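Local coordinates for protein gluconate kinase (Lactobacillus acidophilus, PDB 3LL3) that probably phosphorylates a sugar or sugar acid, such as gluconate or D-xylulose, at the expense of ATP, as a member of the FGGY carbohydrate kinase family, at residues D239-L242 with S243-V247; A249-S252 with D253-A256; L380-A383 with A384-I388; M435-A438 with R439-L442. All blocks are in the same frame, centred on the assembly; numbering follows the deposited sequence.

How the interactions relate
Interaction 1 lies on helix 239-245, which follows strand 232-238 of the N-terminal sheet and holds D239 of the xylulose pocket. The chain runs into interaction 2, centre to centre about 10 Å away at the start of strand 254-259 in the second sheet; T244 CG2 packs on A256 CB at 4.1 Å. Interaction 3, later on helix 365-388, packs on strands 254-259 and 263-269 of that sheet, its centre about 14 Å from that of interaction 2. Interaction 4, last on helix 429-441, meets interaction 1 through L242 CD2 and L437 CD1, 3.8 Å apart, but lies about 32 Å from interaction 3 between centres. Beyond D239, helix 239-245 packs on strand 263-269 and helix 429-441.

Interaction 1: D239-L242 with S243-V247; sequences DGYL and STIGV. With XUL (D-xylulose), chain E.
Y241 swings its ring out opposite the backbone N (chi1 174°), while I245 tucks CG1 between its own backbone N and carbonyl carbon (chi1 71°), and one turn of helix brings the two side chains together. I245 CG2 then sits over one face of the Y241 ring, 4.1 Å from the ring centroid and 28° off the normal, a CH-pi contact. I245 CD1 reaches the other way along the ring to Y241 CE2 and also meets L242 CD2 at 4.0 Å, the L242 and I245 side chains lying side by side. Beneath them run the i to i+4 bonds of helix 239-245, among them I245 N to Y241 O at 3.1 Å. This short helix springs directly from strand 232-238 of the FGGY N-terminal domain, and its L242 and I245 pack on A433 of helix 429-441. At its first residue, D239 OD2 accepts a hydrogen bond of 2.8 Å from O5 of D-xylulose, the hydroxyl that xylulokinases phosphorylate; H81, R344 and the M80 amide hold the same sugar. One turn on, T244 OG1 donates to G240 O at 2.7 Å, nearly in line with the C=O bond, which ties the threonine side chain back to the helix.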
loop_
_atom_site.group_PDB
_atom_site.type_symbol
_atom_site.label_atom_id
_atom_site.label_comp_id
_atom_site.label_asym_id
_atom_site.label_seq_id
_atom_site.Cartn_x
_atom_site.Cartn_y
_atom_site.Cartn_z
ATOM N N ASP A 239 5.566 -30.494 -16.861
ATOM C CA ASP A 239 5.406 -29.238 -17.591
ATOM C C ASP A 239 6.543 -28.266 -17.256
ATOM O O ASP A 239 7.033 -27.542 -18.120
ATOM C CB ASP A 239 4.041 -28.617 -17.280
ATOM C CG ASP A 239 3.786 -28.446 -15.782
ATOM O OD1 ASP A 239 4.682 -28.753 -14.966
ATOM O OD2 ASP A 239 2.676 -28.006 -15.403
ATOM N N GLY A 240 6.981 -28.272 -16.001
ATOM C CA GLY A 240 8.083 -27.429 -15.565
ATOM C C GLY A 240 9.389 -27.690 -16.294
ATOM O O GLY A 240 10.048 -26.759 -16.767
ATOM N N TYR A 241 9.769 -28.959 -16.383
ATOM C CA TYR A 241 10.991 -29.345 -17.071
ATOM C C TYR A 241 10.877 -29.111 -18.566
ATOM O O TYR A 241 11.767 -28.527 -19.176
ATOM C CB TYR A 241 11.282 -30.822 -16.831
ATOM C CG TYR A 241 12.453 -31.323 -17.639
ATOM C CD1 TYR A 241 13.758 -30.964 -17.313
ATOM C CD2 TYR A 241 12.252 -32.133 -18.740
ATOM C CE1 TYR A 241 14.834 -31.429 -18.061
ATOM C CE2 TYR A 241 13.315 -32.595 -19.492
ATOM C CZ TYR A 241 14.601 -32.244 -19.147
ATOM O OH TYR A 241 15.636 -32.717 -19.917
ATOM N N LEU A 242 9.796 -29.614 -19.162
ATOM C CA LEU A 242 9.596 -29.502 -20.592
ATOM C C LEU A 242 9.477 -28.038 -21.057
ATOM O O LEU A 242 10.016 -27.682 -22.105
ATOM C CB LEU A 242 8.390 -30.325 -21.028
ATOM C CG LEU A 242 8.634 -31.838 -20.910
ATOM C CD1 LEU A 242 7.432 -32.642 -21.387
ATOM C CD2 LEU A 242 9.872 -32.235 -21.677
ATOM N N SER A 243 8.766 -27.214 -20.291
ATOM C CA SER A 243 8.643 -25.799 -20.597
ATOM C C SER A 243 10.005 -25.109 -20.589
ATOM O O SER A 243 10.193 -24.133 -21.288
ATOM C CB SER A 243 7.727 -25.097 -19.592
ATOM O OG SER A 243 6.386 -25.437 -19.864
ATOM N N THR A 244 10.935 -25.612 -19.776
ATOM C CA THR A 244 12.285 -25.052 -19.691
ATOM C C THR A 244 13.161 -25.450 -20.893
ATOM O O THR A 244 13.709 -24.571 -21.604
ATOM C CB THR A 244 12.977 -25.457 -18.372
ATOM O OG1 THR A 244 12.130 -25.122 -17.272
ATOM C CG2 THR A 244 14.314 -24.723 -18.222
ATOM N N ILE A 245 13.299 -26.754 -21.142
ATOM C CA ILE A 245 14.037 -27.152 -22.332
ATOM C C ILE A 245 13.290 -26.744 -23.612
ATOM O O ILE A 245 13.910 -26.529 -24.640
ATOM C CB ILE A 245 14.405 -28.655 -22.373
ATOM C CG1 ILE A 245 13.168 -29.527 -22.605
ATOM C CG2 ILE A 245 15.138 -29.072 -21.095
ATOM C CD1 ILE A 245 13.515 -30.999 -22.942
ATOM N N GLY A 246 11.965 -26.625 -23.539
ATOM C CA GLY A 246 11.156 -26.189 -24.674
ATOM C C GLY A 246 11.373 -24.742 -25.132
ATOM O O GLY A 246 10.883 -24.336 -26.209
ATOM N N VAL A 247 12.084 -23.963 -24.319
ATOM C CA VAL A 247 12.492 -22.605 -24.691
ATOM C C VAL A 247 14.006 -22.546 -24.855
ATOM O O VAL A 247 14.618 -21.473 -24.837
ATOM C CB VAL A 247 11.986 -21.521 -23.698
ATOM C CG1 VAL A 247 10.452 -21.496 -23.661
ATOM C CG2 VAL A 247 12.588 -21.693 -22.284
HETATM C C1 XUL E . 6.082 -26.487 -11.129
HETATM C C2 XUL E . 5.225 -26.373 -9.855
HETATM C C3 XUL E . 3.692 -26.146 -9.960
HETATM C C4 XUL E . 3.073 -26.381 -11.352
HETATM C C5 XUL E . 3.013 -27.865 -11.764
HETATM O O1 XUL E . 6.972 -25.399 -11.205
HETATM O O2 XUL E . 5.766 -26.413 -8.776
HETATM O O3 XUL E . 3.395 -24.816 -9.616
HETATM O O4 XUL E . 1.762 -25.865 -11.322
HETATM O O5 XUL E . 2.010 -28.087 -12.725
#

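Interaction 2: A249-S252 with D253-A256; sequences AIDS and DHCA
A single water donates to two carboxylates, D251 OD2 and D253 OD2, at 2.8 Å each. It bridges the two acids across a type I beta turn that runs from D251 to H254 and leads into strand 254-259 of the C-terminal domain's sheet. The turn is closed by H254 N, which donates to D251 O at 3.1 Å with an N-H...O angle of 161°, although the donor stands above the carbonyl plane. An Asx turn is laid over it: with CG placed between the backbone N and carbonyl carbon (chi1 59°), the D251 carboxylate folds over the turn and OD1 takes D253 N at 3.2 Å, on the anti side and somewhat out of plane. OD1 also lies 4.1 Å from D253 OD2. The planes of these like-charged groups stand 78° apart, and the water probably softens their repulsion. Were D251 an alanine, the D253 amide would probably lose its side-chain acceptor and the water would be held at one end. Beyond the turn, H254 O accepts from T267 OG1, and backbone bonds of C255 with N398 and of A256 with R266 place the strand between strands 396-400 and 263-269. The strand comes back past A249, whose CB rests 3.9 Å from H254 CB and 4.2 Å from A256 CB.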
loop_
_atom_site.group_PDB
_atom_site.type_symbol
_atom_site.label_atom_id
_atom_site.label_comp_id
_atom_site.label_asym_id
_atom_site.label_seq_id
_atom_site.Cartn_x
_atom_site.Cartn_y
_atom_site.Cartn_z
ATOM N N ALA A 249 16.349 -23.452 -22.886
ATOM C CA ALA A 249 17.156 -23.126 -21.712
ATOM C C ALA A 249 17.652 -24.417 -21.092
ATOM O O ALA A 249 17.143 -24.858 -20.066
ATOM C CB ALA A 249 16.362 -22.291 -20.705
ATOM N N ILE A 250 18.649 -25.028 -21.721
ATOM C CA ILE A 250 19.021 -26.415 -21.387
ATOM C C ILE A 250 20.146 -26.462 -20.363
ATOM O O ILE A 250 20.453 -27.525 -19.808
ATOM C CB ILE A 250 19.433 -27.206 -22.636
ATOM C CG1 ILE A 250 20.701 -26.593 -23.224
ATOM C CG2 ILE A 250 18.310 -27.188 -23.662
ATOM C CD1 ILE A 250 21.193 -27.280 -24.454
ATOM N N ASP A 251 20.745 -25.307 -20.093
ATOM C CA ASP A 251 21.830 -25.257 -19.113
ATOM C C ASP A 251 21.830 -23.960 -18.315
ATOM O O ASP A 251 21.020 -23.058 -18.567
ATOM C CB ASP A 251 23.200 -25.514 -19.760
ATOM C CG ASP A 251 23.537 -24.512 -20.853
ATOM O OD1 ASP A 251 23.259 -23.301 -20.689
ATOM O OD2 ASP A 251 24.094 -24.953 -21.884
ATOM N N SER A 252 22.748 -23.877 -17.359
ATOM C CA SER A 252 22.760 -22.793 -16.386
ATOM C C SER A 252 23.123 -21.414 -16.954
ATOM O O SER A 252 22.984 -20.412 -16.255
ATOM C CB SER A 252 23.711 -23.137 -15.243
ATOM O OG SER A 252 25.018 -23.323 -15.753
ATOM N N ASP A 253 23.600 -21.361 -18.200
ATOM C CA ASP A 253 23.890 -20.080 -18.846
ATOM C C ASP A 253 22.587 -19.359 -19.179
ATOM O O ASP A 253 22.592 -18.160 -19.443
ATOM C CB ASP A 253 24.720 -20.252 -20.128
ATOM C CG ASP A 253 26.182 -20.611 -19.856
ATOM O OD1 ASP A 253 26.730 -20.248 -18.796
ATOM O OD2 ASP A 253 26.799 -21.264 -20.724
ATOM N N HIS A 254 21.482 -20.097 -19.189
ATOM C CA HIS A 254 20.165 -19.521 -19.433
ATOM C C HIS A 254 19.198 -19.762 -18.263
ATOM O O HIS A 254 19.408 -20.667 -17.449
ATOM C CB HIS A 254 19.567 -20.099 -20.717
ATOM C CG HIS A 254 20.201 -19.586 -21.978
ATOM N ND1 HIS A 254 21.501 -19.873 -22.334
ATOM C CD2 HIS A 254 19.694 -18.836 -22.985
ATOM C CE1 HIS A 254 21.774 -19.307 -23.495
ATOM N NE2 HIS A 254 20.694 -18.671 -23.914
ATOM N N CYS A 255 18.162 -18.928 -18.171
ATOM C CA CYS A 255 17.007 -19.184 -17.301
ATOM C C CYS A 255 15.763 -19.147 -18.187
ATOM O O CYS A 255 15.768 -18.510 -19.241
ATOM C CB CYS A 255 16.871 -18.084 -16.238
ATOM S SG CYS A 255 18.086 -18.117 -14.883
ATOM N N ALA A 256 14.692 -19.797 -17.767
ATOM C CA ALA A 256 13.413 -19.645 -18.446
ATOM C C ALA A 256 12.434 -18.893 -17.541
ATOM O O ALA A 256 12.225 -19.259 -16.371
ATOM C CB ALA A 256 12.847 -20.999 -18.869
HETATM O O HOH W 1 25.453 -22.696 -22.785
#

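Interaction 3: L380-A383 with A384-I388; sequences LYDA and ASNLI
Y381 O accepts two hydrogen bonds from S385, one from OG at 2.7 Å and one from the backbone N at 2.8 Å, and the donors come from opposite faces of the carbonyl plane. With OG set beside its own backbone N (chi1 -65°), the serine hydroxyl also lies over the centre of the Y381 ring, 3.5 Å above its plane. The ring also makes edge-to-face contacts with F475 and F417. One residue earlier, A384 N gives L380 O a straight bond of 2.9 Å. N386 N is shared between D382 O at 3.3 Å and A383 O, the second bond weak. Both oxygens of the D382 carboxylate are satisfied: OD2 in a salt bridge with R482, and OD1 by a water that donates at 2.7 Å and weakly accepts from N386 ND2. All of this belongs to helix 365-388 of the C-terminal domain, whose A383, A384 and L387 press on I265 of strand 263-269. Because the hydroxyl proton of S385 is spent on Y381 O, the oxygen probably turns lone-pair density to the ring, so that its placing there is likely to owe more to the carbonyl bond than to any attraction by the aromatic face.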
loop_
_atom_site.group_PDB
_atom_site.type_symbol
_atom_site.label_atom_id
_atom_site.label_comp_id
_atom_site.label_asym_id
_atom_site.label_seq_id
_atom_site.Cartn_x
_atom_site.Cartn_y
_atom_site.Cartn_z
ATOM N N LEU A 380 9.220 -11.363 -9.446
ATOM C CA LEU A 380 9.863 -12.377 -10.281
ATOM C C LEU A 380 11.383 -12.270 -10.228
ATOM O O LEU A 380 12.086 -13.279 -10.268
ATOM C CB LEU A 380 9.380 -12.257 -11.732
ATOM C CG LEU A 380 7.943 -12.727 -12.004
ATOM C CD1 LEU A 380 7.373 -12.061 -13.267
ATOM C CD2 LEU A 380 7.841 -14.233 -12.085
ATOM N N TYR A 381 11.896 -11.046 -10.161
ATOM C CA TYR A 381 13.338 -10.856 -10.105
ATOM C C TYR A 381 13.858 -11.266 -8.746
ATOM O O TYR A 381 14.990 -11.727 -8.613
ATOM C CB TYR A 381 13.697 -9.406 -10.393
ATOM C CG TYR A 381 15.168 -9.100 -10.292
ATOM C CD1 TYR A 381 16.088 -9.672 -11.173
ATOM C CD2 TYR A 381 15.638 -8.229 -9.334
ATOM C CE1 TYR A 381 17.441 -9.374 -11.081
ATOM C CE2 TYR A 381 16.975 -7.922 -9.234
ATOM C CZ TYR A 381 17.878 -8.489 -10.110
ATOM O OH TYR A 381 19.215 -8.155 -10.004
ATOM N N ASP A 382 13.014 -11.077 -7.737
ATOM C CA ASP A 382 13.294 -11.503 -6.365
ATOM C C ASP A 382 13.467 -13.039 -6.352
ATOM O O ASP A 382 14.434 -13.575 -5.791
ATOM C CB ASP A 382 12.116 -11.056 -5.479
ATOM C CG ASP A 382 12.347 -11.290 -3.984
ATOM O OD1 ASP A 382 13.406 -11.817 -3.603
ATOM O OD2 ASP A 382 11.461 -10.917 -3.182
ATOM N N ALA A 383 12.537 -13.744 -6.988
ATOM C CA ALA A 383 12.619 -15.207 -7.064
ATOM C C ALA A 383 13.830 -15.630 -7.895
ATOM O O ALA A 383 14.598 -16.478 -7.477
ATOM C CB ALA A 383 11.338 -15.810 -7.625
ATOM N N ALA A 384 14.011 -15.019 -9.059
ATOM C CA ALA A 384 15.184 -15.304 -9.894
ATOM C C ALA A 384 16.508 -15.123 -9.135
ATOM O O ALA A 384 17.423 -15.928 -9.259
ATOM C CB ALA A 384 15.170 -14.436 -11.144
ATOM N N SER A 385 16.603 -14.048 -8.368
ATOM C CA SER A 385 17.813 -13.727 -7.616
ATOM C C SER A 385 18.148 -14.773 -6.550
ATOM O O SER A 385 19.317 -14.964 -6.217
ATOM C CB SER A 385 17.681 -12.346 -6.960
ATOM O OG SER A 385 17.608 -11.313 -7.940
ATOM N N ASN A 386 17.128 -15.429 -5.999
ATOM C CA ASN A 386 17.364 -16.536 -5.072
ATOM C C ASN A 386 18.098 -17.689 -5.761
ATOM O O ASN A 386 18.959 -18.318 -5.161
ATOM C CB ASN A 386 16.053 -17.046 -4.482
ATOM C CG ASN A 386 15.454 -16.088 -3.484
ATOM O OD1 ASN A 386 16.142 -15.220 -2.954
ATOM N ND2 ASN A 386 14.160 -16.246 -3.210
ATOM N N LEU A 387 17.745 -17.943 -7.024
ATOM C CA LEU A 387 18.343 -19.006 -7.835
ATOM C C LEU A 387 19.817 -18.741 -8.142
ATOM O O LEU A 387 20.672 -19.610 -7.986
ATOM C CB LEU A 387 17.601 -19.088 -9.169
ATOM C CG LEU A 387 16.511 -20.076 -9.557
ATOM C CD1 LEU A 387 15.705 -20.623 -8.388
ATOM C CD2 LEU A 387 15.605 -19.456 -10.628
ATOM N N ILE A 388 20.089 -17.528 -8.607
ATOM C CA ILE A 388 21.403 -17.112 -9.085
ATOM C C ILE A 388 22.348 -16.906 -7.921
ATOM O O ILE A 388 23.496 -17.330 -7.948
ATOM C CB ILE A 388 21.295 -15.754 -9.809
ATOM C CG1 ILE A 388 20.246 -15.811 -10.914
ATOM C CG2 ILE A 388 22.643 -15.313 -10.369
ATOM C CD1 ILE A 388 20.069 -14.463 -11.609
HETATM O O HOH W 2 13.689 -13.417 -1.464
#

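Interaction 4: M435-A438 with R439-L442; sequences MFLA and RQAL
The amide of Q440 leans against the F436 ring at CE2, the two planes 34° apart and the approach oblique, with Q440 CD 3.5 Å from F436 CE2. Q440 CG touches the same ring carbon at 3.7 Å, while OE1 turns to L437 CD2 at 3.8 Å. The other end of the amide, NE2, donates to Q446 O, which fixes its rotation. With an alanine in place of Q440, the Q446 carbonyl would probably lose its donor and F436 CE2 its glutamine contact. One residue earlier, another i, i+4 pair lies side by side: the bent chain of M435, present as selenomethionine, and R439, with SE 3.4 Å from R439 CD. Beyond this selenium-to-methylene contact the R439 guanidinium is held by N445 OD1 at NE and by I23 O at NH1. Regular helix bonds run below, such as Q440 N to F436 O at 2.9 Å; the last, L442 N to A438 O at 2.8 Å, comes where the helix gives way to loop. Helix 429-441 lies on the N-terminal sheet, where M435, A438 and R439 pack on I6 of strand 4-11, A438 also on A73 and S75 of strand 70-78, and A441 on I234 of strand 232-238.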
loop_
_atom_site.group_PDB
_atom_site.type_symbol
_atom_site.label_atom_id
_atom_site.label_comp_id
_atom_site.label_asym_id
_atom_site.label_seq_id
_atom_site.Cartn_x
_atom_site.Cartn_y
_atom_site.Cartn_z
HETATM N N MSE A 435 7.395 -33.330 -27.924
HETATM C CA MSE A 435 7.615 -33.789 -29.286
HETATM C C MSE A 435 9.089 -34.123 -29.470
HETATM O O MSE A 435 9.436 -35.143 -30.084
HETATM C CB MSE A 435 7.117 -32.736 -30.282
HETATM C CG MSE A 435 7.428 -32.988 -31.760
HETATM SE SE MSE A 435 9.229 -32.410 -32.301
HETATM C CE MSE A 435 8.975 -30.447 -32.388
ATOM N N PHE A 436 9.955 -33.294 -28.895
ATOM C CA PHE A 436 11.398 -33.523 -28.997
ATOM C C PHE A 436 11.858 -34.823 -28.288
ATOM O O PHE A 436 12.716 -35.554 -28.796
ATOM C CB PHE A 436 12.203 -32.310 -28.503
ATOM C CG PHE A 436 13.693 -32.497 -28.606
ATOM C CD1 PHE A 436 14.347 -32.282 -29.801
ATOM C CD2 PHE A 436 14.433 -32.897 -27.509
ATOM C CE1 PHE A 436 15.707 -32.460 -29.911
ATOM C CE2 PHE A 436 15.792 -33.081 -27.609
ATOM C CZ PHE A 436 16.429 -32.862 -28.819
ATOM N N LEU A 437 11.305 -35.110 -27.117
ATOM C CA LEU A 437 11.613 -36.381 -26.451
ATOM C C LEU A 437 11.261 -37.550 -27.374
ATOM O O LEU A 437 11.990 -38.541 -27.463
ATOM C CB LEU A 437 10.832 -36.518 -25.152
ATOM C CG LEU A 437 11.054 -35.503 -24.025
ATOM C CD1 LEU A 437 10.136 -35.848 -22.863
ATOM C CD2 LEU A 437 12.493 -35.477 -23.553
ATOM N N ALA A 438 10.130 -37.428 -28.065
ATOM C CA ALA A 438 9.727 -38.454 -29.020
ATOM C C ALA A 438 10.786 -38.595 -30.113
ATOM O O ALA A 438 11.183 -39.714 -30.464
ATOM C CB ALA A 438 8.369 -38.124 -29.625
ATOM N N ARG A 439 11.249 -37.466 -30.648
ATOM C CA ARG A 439 12.278 -37.497 -31.677
ATOM C C ARG A 439 13.536 -38.189 -31.166
ATOM O O ARG A 439 14.169 -38.955 -31.886
ATOM C CB ARG A 439 12.592 -36.088 -32.204
ATOM C CG ARG A 439 11.424 -35.466 -32.968
ATOM C CD ARG A 439 11.806 -34.149 -33.662
ATOM N NE ARG A 439 12.916 -34.291 -34.605
ATOM C CZ ARG A 439 12.780 -34.631 -35.887
ATOM N NH1 ARG A 439 11.578 -34.877 -36.398
ATOM N NH2 ARG A 439 13.852 -34.723 -36.667
ATOM N N GLN A 440 13.897 -37.939 -29.916
ATOM C CA GLN A 440 15.010 -38.675 -29.326
ATOM C C GLN A 440 14.728 -40.184 -29.270
ATOM O O GLN A 440 15.558 -41.000 -29.675
ATOM C CB GLN A 440 15.334 -38.152 -27.925
ATOM C CG GLN A 440 16.044 -36.795 -27.913
ATOM C CD GLN A 440 16.416 -36.375 -26.508
ATOM O OE1 GLN A 440 15.565 -36.344 -25.617
ATOM N NE2 GLN A 440 17.692 -36.072 -26.296
ATOM N N ALA A 441 13.560 -40.559 -28.767
ATOM C CA ALA A 441 13.218 -41.985 -28.651
ATOM C C ALA A 441 13.256 -42.673 -30.019
ATOM O O ALA A 441 13.700 -43.814 -30.137
ATOM C CB ALA A 441 11.860 -42.144 -28.011
ATOM N N LEU A 442 12.813 -41.960 -31.054
ATOM C CA LEU A 442 12.758 -42.499 -32.413
ATOM C C LEU A 442 14.095 -42.449 -33.141
ATOM O O LEU A 442 14.180 -42.875 -34.291
ATOM C CB LEU A 442 11.718 -41.756 -33.253
ATOM C CG LEU A 442 10.273 -41.817 -32.760
ATOM C CD1 LEU A 442 9.389 -40.892 -33.582
ATOM C CD2 LEU A 442 9.750 -43.253 -32.786
#